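Local coordinates for protein transcriptional regulator (Pyrococcus horikoshii, PDB 1UDD) that is an all-helical TenA homologue of the TenA/Thi-4/PqqC family, whose precise role is left open, at residues Gln28-Thr33 with Glu145-Lys150; Lys40-Gln45 with Trp138-Ile143. All blocks are in the same frame, centred on the assembly; numbering follows the deposited sequence.

Interaction 1: Gln28-Thr33 with Glu145-Lys150; sequences QLYSGT and EYHKDK
Tyr-30, in the last turn of helix 24-31, lies against His-147, the residue that joins the end of helix 126-146 to helix 148-151. The two side chains cross at about a right angle, and their closest approach is of the His-147 methylene to the root and near ring carbons of Tyr-30: His-147 CB sits 3.5 Å from Tyr-30 CD2 and equally near Tyr-30 CB. The rings are oblique, with planes 32° apart and centroids separated by 5.5 Å. His-147 takes CG anti to its carbonyl carbon (chi1 -63°), which swings the imidazole past Tyr-30 CB. Tyr-146 CD2 sits over the centre of one imidazole face, 3.3 Å above its plane, while Lys-150 NZ comes in at the ring edge with a weak hydrogen bond to ND1. Lys-150 CB lies 3.6 Å from Tyr-30 O and its CD 4.1 Å from Ser-31 CB, before chi4 bends the amine toward the imidazole. Ser-31 OG accepts from Thr-33 N at 3.2 Å, an ST turn where the helix ends. The contact is made mostly through carbon atoms; Tyr-30 O and Lys-150 O come within 3.2 Å without bonding, and Tyr-30 O has a weak hydrogen bond from Asn-154. The firm NE2 bond to Phe-21 O and the weak one at ND1 would together restrict the buried imidazole's rotation; the nearby ammonium would probably disfavour its protonation.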
loop_
_atom_site.group_PDB
_atom_site.type_symbol
_atom_site.label_atom_id
_atom_site.label_comp_id
_atom_site.label_asym_id
_atom_site.label_seq_id
_atom_site.Cartn_x
_atom_site.Cartn_y
_atom_site.Cartn_z
ATOM N N GLN A 28 18.130 -1.642 34.822
ATOM C CA GLN A 28 18.639 -0.418 35.431
ATOM C C GLN A 28 17.662 0.745 35.391
ATOM O O GLN A 28 17.661 1.591 36.294
ATOM C CB GLN A 28 19.957 -0.013 34.776
ATOM C CG GLN A 28 21.116 -0.871 35.224
ATOM C CD GLN A 28 22.420 -0.449 34.599
ATOM O OE1 GLN A 28 22.686 0.742 34.432
ATOM N NE2 GLN A 28 23.251 -1.423 34.261
ATOM N N LEU A 29 16.823 0.783 34.363
ATOM C CA LEU A 29 15.858 1.865 34.240
ATOM C C LEU A 29 14.838 1.725 35.362
ATOM O O LEU A 29 14.473 2.709 36.002
ATOM C CB LEU A 29 15.133 1.807 32.883
ATOM C CG LEU A 29 14.576 3.105 32.278
ATOM C CD1 LEU A 29 13.705 2.747 31.075
ATOM C CD2 LEU A 29 13.759 3.886 33.286
ATOM N N TYR A 30 14.382 0.500 35.598
ATOM C CA TYR A 30 13.384 0.258 36.630
ATOM C C TYR A 30 13.933 0.280 38.051
ATOM O O TYR A 30 13.213 0.618 38.985
ATOM C CB TYR A 30 12.633 -1.056 36.359
ATOM C CG TYR A 30 11.501 -0.904 35.353
ATOM C CD1 TYR A 30 11.753 -0.825 33.978
ATOM C CD2 TYR A 30 10.183 -0.775 35.787
ATOM C CE1 TYR A 30 10.709 -0.616 33.061
ATOM C CE2 TYR A 30 9.138 -0.563 34.886
ATOM C CZ TYR A 30 9.404 -0.481 33.527
ATOM O OH TYR A 30 8.358 -0.234 32.657
ATOM N N SER A 31 15.198 -0.064 38.223
ATOM C CA SER A 31 15.776 -0.040 39.564
ATOM C C SER A 31 16.108 1.405 39.928
ATOM O O SER A 31 16.030 1.792 41.090
ATOM C CB SER A 31 17.049 -0.880 39.626
ATOM O OG SER A 31 18.078 -0.271 38.865
ATOM N N GLY A 32 16.471 2.197 38.924
ATOM C CA GLY A 32 16.805 3.593 39.148
ATOM C C GLY A 32 18.290 3.826 38.994
ATOM O O GLY A 32 18.796 4.920 39.232
ATOM N N THR A 33 18.984 2.780 38.572
ATOM C CA THR A 33 20.428 2.800 38.387
ATOM C C THR A 33 20.904 3.298 37.022
ATOM O O THR A 33 22.061 3.693 36.860
ATOM C CB THR A 33 20.975 1.383 38.643
ATOM O OG1 THR A 33 21.035 1.161 40.058
ATOM C CG2 THR A 33 22.344 1.194 38.037
ATOM N N GLU A 145 5.202 -4.793 34.893
ATOM C CA GLU A 145 4.648 -5.749 35.849
ATOM C C GLU A 145 5.805 -6.517 36.486
ATOM O O GLU A 145 5.860 -6.678 37.699
ATOM C CB GLU A 145 3.692 -6.712 35.131
ATOM C CG GLU A 145 3.093 -7.827 35.988
ATOM C CD GLU A 145 2.256 -7.309 37.145
ATOM O OE1 GLU A 145 1.608 -6.255 36.976
ATOM O OE2 GLU A 145 2.233 -7.964 38.214
ATOM N N TYR A 146 6.746 -6.945 35.651
ATOM C CA TYR A 146 7.915 -7.707 36.084
ATOM C C TYR A 146 8.810 -6.963 37.085
ATOM O O TYR A 146 9.359 -7.573 37.998
ATOM C CB TYR A 146 8.764 -8.085 34.866
ATOM C CG TYR A 146 9.883 -9.068 35.144
ATOM C CD1 TYR A 146 9.697 -10.442 34.957
ATOM C CD2 TYR A 146 11.134 -8.626 35.573
ATOM C CE1 TYR A 146 10.727 -11.351 35.184
ATOM C CE2 TYR A 146 12.176 -9.524 35.806
ATOM C CZ TYR A 146 11.964 -10.885 35.605
ATOM O OH TYR A 146 13.000 -11.771 35.792
ATOM N N HIS A 147 8.976 -5.657 36.887
ATOM C CA HIS A 147 9.827 -4.846 37.758
ATOM C C HIS A 147 9.024 -3.895 38.646
ATOM O O HIS A 147 9.547 -2.903 39.144
ATOM C CB HIS A 147 10.819 -4.041 36.911
ATOM C CG HIS A 147 11.783 -4.886 36.137
ATOM N ND1 HIS A 147 12.819 -5.571 36.734
ATOM C CD2 HIS A 147 11.871 -5.154 34.812
ATOM C CE1 HIS A 147 13.505 -6.222 35.812
ATOM N NE2 HIS A 147 12.949 -5.987 34.637
ATOM N N LYS A 148 7.753 -4.228 38.828
ATOM C CA LYS A 148 6.794 -3.471 39.625
ATOM C C LYS A 148 7.370 -2.980 40.961
ATOM O O LYS A 148 7.302 -1.794 41.288
ATOM C CB LYS A 148 5.605 -4.386 39.885
ATOM C CG LYS A 148 4.291 -3.735 40.198
ATOM C CD LYS A 148 3.255 -4.836 40.398
ATOM C CE LYS A 148 1.849 -4.346 40.118
ATOM N NZ LYS A 148 0.853 -5.438 40.264
ATOM N N ASP A 149 7.920 -3.908 41.733
ATOM C CA ASP A 149 8.498 -3.593 43.037
ATOM C C ASP A 149 9.652 -2.597 42.946
ATOM O O ASP A 149 9.680 -1.612 43.687
ATOM C CB ASP A 149 8.952 -4.888 43.730
ATOM C CG ASP A 149 9.793 -5.785 42.821
ATOM O OD1 ASP A 149 9.385 -6.042 41.662
ATOM O OD2 ASP A 149 10.863 -6.246 43.275
ATOM N N LYS A 150 10.593 -2.852 42.040
ATOM C CA LYS A 150 11.739 -1.968 41.848
ATOM C C LYS A 150 11.272 -0.560 41.492
ATOM O O LYS A 150 11.891 0.437 41.879
ATOM C CB LYS A 150 12.630 -2.449 40.702
ATOM C CG LYS A 150 13.315 -3.784 40.878
ATOM C CD LYS A 150 14.324 -3.969 39.739
ATOM C CE LYS A 150 15.033 -5.307 39.823
ATOM N NZ LYS A 150 14.062 -6.434 39.695
#

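Interaction 2: Lys40-Gln45 with Trp138-Ile143; sequences KFYVLQ and WSYAEI
The phenol oxygens of Tyr-42 and Tyr-140 form a hydrogen bond 2.8 Å long, Tyr-42 OH to Tyr-140 OH, in which either hydroxyl could be the donor. It links helix 36-63 to helix 126-146, whose nearest CA atoms here, those of the same two residues, are 14.3 Å apart. The side chains come from opposite directions, and each hydroxyl lies at the edge of the other ring, in its plane. The overlap is slight: Tyr-42 OH also reaches Tyr-140 CE2 at 3.4 Å, whereas Tyr-140 OH comes no nearer to the ring carbons of Tyr-42 than 3.7 Å, at CZ. Tyr-42 extends with CG opposite the backbone N (chi1 163°), and this carries its ring toward helix 126-146. In Tyr-140 a chi1 of -91°, well off the usual staggered value, sends the phenol back to meet it.

Several aromatic side chains pack on the pair. Trp-208 of helix 190-213 meets both rings with planes at about 30°, Phe-25 meets Tyr-42, and Tyr-166 packs edge-to-face with Tyr-140, which also touches Glu-204 of helix 190-213. On helix 126-146, Trp-138 NE1 donates to Glu-142 OE2 at 3.2 Å, reaching the anti side of the carboxylate one turn further along.

Both tyrosines are buried, so the shared bond gives each phenol a polar partner within an interior of this helical fold that is rich in aromatic rings. The geometry leaves either phenol able to donate, so the bond can form in either sense, while the rings packed on them would probably limit how far either phenol can turn.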
loop_
_atom_site.group_PDB
_atom_site.type_symbol
_atom_site.label_atom_id
_atom_site.label_comp_id
_atom_site.label_asym_id
_atom_site.label_seq_id
_atom_site.Cartn_x
_atom_site.Cartn_y
_atom_site.Cartn_z
ATOM N N LYS A 40 18.272 9.489 28.115
ATOM C CA LYS A 40 18.053 10.535 27.125
ATOM C C LYS A 40 18.281 10.007 25.714
ATOM O O LYS A 40 17.536 10.353 24.806
ATOM C CB LYS A 40 18.957 11.741 27.393
ATOM C CG LYS A 40 18.608 12.484 28.666
ATOM C CD LYS A 40 19.537 13.666 28.868
ATOM C CE LYS A 40 19.369 14.291 30.239
ATOM N NZ LYS A 40 20.267 15.478 30.391
ATOM N N PHE A 41 19.303 9.176 25.521
ATOM C CA PHE A 41 19.561 8.625 24.190
ATOM C C PHE A 41 18.360 7.786 23.741
ATOM O O PHE A 41 17.953 7.827 22.575
ATOM C CB PHE A 41 20.801 7.737 24.198
ATOM C CG PHE A 41 21.141 7.184 22.854
ATOM C CD1 PHE A 41 21.874 7.939 21.940
ATOM C CD2 PHE A 41 20.694 5.923 22.477
ATOM C CE1 PHE A 41 22.159 7.443 20.662
ATOM C CE2 PHE A 41 20.968 5.419 21.209
ATOM C CZ PHE A 41 21.703 6.181 20.295
ATOM N N TYR A 42 17.819 7.019 24.685
ATOM C CA TYR A 42 16.660 6.173 24.444
ATOM C C TYR A 42 15.433 7.027 24.128
ATOM O O TYR A 42 14.792 6.837 23.086
ATOM C CB TYR A 42 16.399 5.289 25.679
ATOM C CG TYR A 42 15.021 4.660 25.741
ATOM C CD1 TYR A 42 14.622 3.685 24.818
ATOM C CD2 TYR A 42 14.107 5.062 26.710
ATOM C CE1 TYR A 42 13.338 3.132 24.864
ATOM C CE2 TYR A 42 12.828 4.521 26.765
ATOM C CZ TYR A 42 12.450 3.560 25.838
ATOM O OH TYR A 42 11.172 3.066 25.881
ATOM N N VAL A 43 15.105 7.969 25.012
ATOM C CA VAL A 43 13.946 8.824 24.779
ATOM C C VAL A 43 14.051 9.465 23.399
ATOM O O VAL A 43 13.082 9.485 22.636
ATOM C CB VAL A 43 13.811 9.930 25.862
ATOM C CG1 VAL A 43 12.710 10.919 25.468
ATOM C CG2 VAL A 43 13.470 9.301 27.211
ATOM N N LEU A 44 15.235 9.971 23.076
ATOM C CA LEU A 44 15.465 10.600 21.778
ATOM C C LEU A 44 15.091 9.659 20.632
ATOM O O LEU A 44 14.409 10.062 19.687
ATOM C CB LEU A 44 16.931 11.022 21.648
ATOM C CG LEU A 44 17.250 12.517 21.787
ATOM C CD1 LEU A 44 16.550 13.093 23.001
ATOM C CD2 LEU A 44 18.765 12.709 21.894
ATOM N N GLN A 45 15.538 8.408 20.719
ATOM C CA GLN A 45 15.243 7.420 19.692
ATOM C C GLN A 45 13.742 7.092 19.644
ATOM O O GLN A 45 13.272 6.491 18.676
ATOM C CB GLN A 45 16.034 6.136 19.952
ATOM C CG GLN A 45 17.540 6.235 19.760
ATOM C CD GLN A 45 17.944 6.420 18.308
ATOM O OE1 GLN A 45 17.584 5.621 17.438
ATOM N NE2 GLN A 45 18.707 7.479 18.038
ATOM N N TRP A 138 2.420 -5.109 24.362
ATOM C CA TRP A 138 2.420 -6.123 25.415
ATOM C C TRP A 138 3.683 -6.210 26.277
ATOM O O TRP A 138 3.588 -6.215 27.505
ATOM C CB TRP A 138 2.090 -7.486 24.797
ATOM C CG TRP A 138 1.694 -8.563 25.769
ATOM C CD1 TRP A 138 1.553 -8.449 27.133
ATOM C CD2 TRP A 138 1.403 -9.928 25.448
ATOM N NE1 TRP A 138 1.195 -9.664 27.676
ATOM C CE2 TRP A 138 1.095 -10.588 26.665
ATOM C CE3 TRP A 138 1.377 -10.662 24.248
ATOM C CZ2 TRP A 138 0.760 -11.951 26.715
ATOM C CZ3 TRP A 138 1.043 -12.022 24.300
ATOM C CH2 TRP A 138 0.738 -12.648 25.527
ATOM N N SER A 139 4.855 -6.266 25.651
ATOM C CA SER A 139 6.092 -6.350 26.409
ATOM C C SER A 139 6.311 -5.165 27.355
ATOM O O SER A 139 6.860 -5.338 28.427
ATOM C CB SER A 139 7.296 -6.469 25.473
ATOM O OG SER A 139 7.574 -5.240 24.828
ATOM N N TYR A 140 5.899 -3.965 26.961
ATOM C CA TYR A 140 6.091 -2.800 27.820
ATOM C C TYR A 140 5.282 -2.931 29.104
ATOM O O TYR A 140 5.711 -2.479 30.171
ATOM C CB TYR A 140 5.719 -1.507 27.075
ATOM C CG TYR A 140 6.900 -0.882 26.351
ATOM C CD1 TYR A 140 7.588 -1.579 25.347
ATOM C CD2 TYR A 140 7.385 0.372 26.731
ATOM C CE1 TYR A 140 8.742 -1.033 24.749
ATOM C CE2 TYR A 140 8.528 0.917 26.148
ATOM C CZ TYR A 140 9.201 0.217 25.165
ATOM O OH TYR A 140 10.339 0.767 24.617
ATOM N N ALA A 141 4.115 -3.551 29.004
ATOM C CA ALA A 141 3.285 -3.756 30.178
ATOM C C ALA A 141 3.873 -4.882 31.028
ATOM O O ALA A 141 3.912 -4.775 32.255
ATOM C CB ALA A 141 1.854 -4.100 29.763
ATOM N N GLU A 142 4.329 -5.959 30.378
ATOM C CA GLU A 142 4.896 -7.098 31.104
ATOM C C GLU A 142 6.187 -6.722 31.815
ATOM O O GLU A 142 6.465 -7.212 32.907
ATOM C CB GLU A 142 5.171 -8.280 30.167
ATOM C CG GLU A 142 3.962 -9.063 29.736
ATOM C CD GLU A 142 3.219 -9.727 30.885
ATOM O OE1 GLU A 142 3.862 -10.167 31.864
ATOM O OE2 GLU A 142 1.979 -9.834 30.792
ATOM N N ILE A 143 6.987 -5.873 31.175
ATOM C CA ILE A 143 8.237 -5.431 31.766
ATOM C C ILE A 143 7.939 -4.672 33.063
ATOM O O ILE A 143 8.560 -4.931 34.086
ATOM C CB ILE A 143 9.015 -4.503 30.805
ATOM C CG1 ILE A 143 9.520 -5.288 29.586
ATOM C CG2 ILE A 143 10.182 -3.878 31.538
ATOM C CD1 ILE A 143 10.183 -4.394 28.503
#

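From the N terminus the chain passes through helix 24-31, which supplies the first segment of interaction 1, and then through a short connection into helix 36-63, which supplies that of interaction 2. Some ninety mostly helical residues later, the second half of helix 126-146 returns to both: residues 138-143 close the inner loop, and residues 145-150, at the helix end and the start of helix 148-151, close the outer one. The contacts therefore nest without crossing. Their centres lie 12 Å apart and they touch, Tyr-30 CE1 packing on Ile-143 CG2 at 3.6 Å. Together they tie two consecutive helices of the N-terminal part to helix 126-146, one contact deep in the chain and the other nearer its periphery.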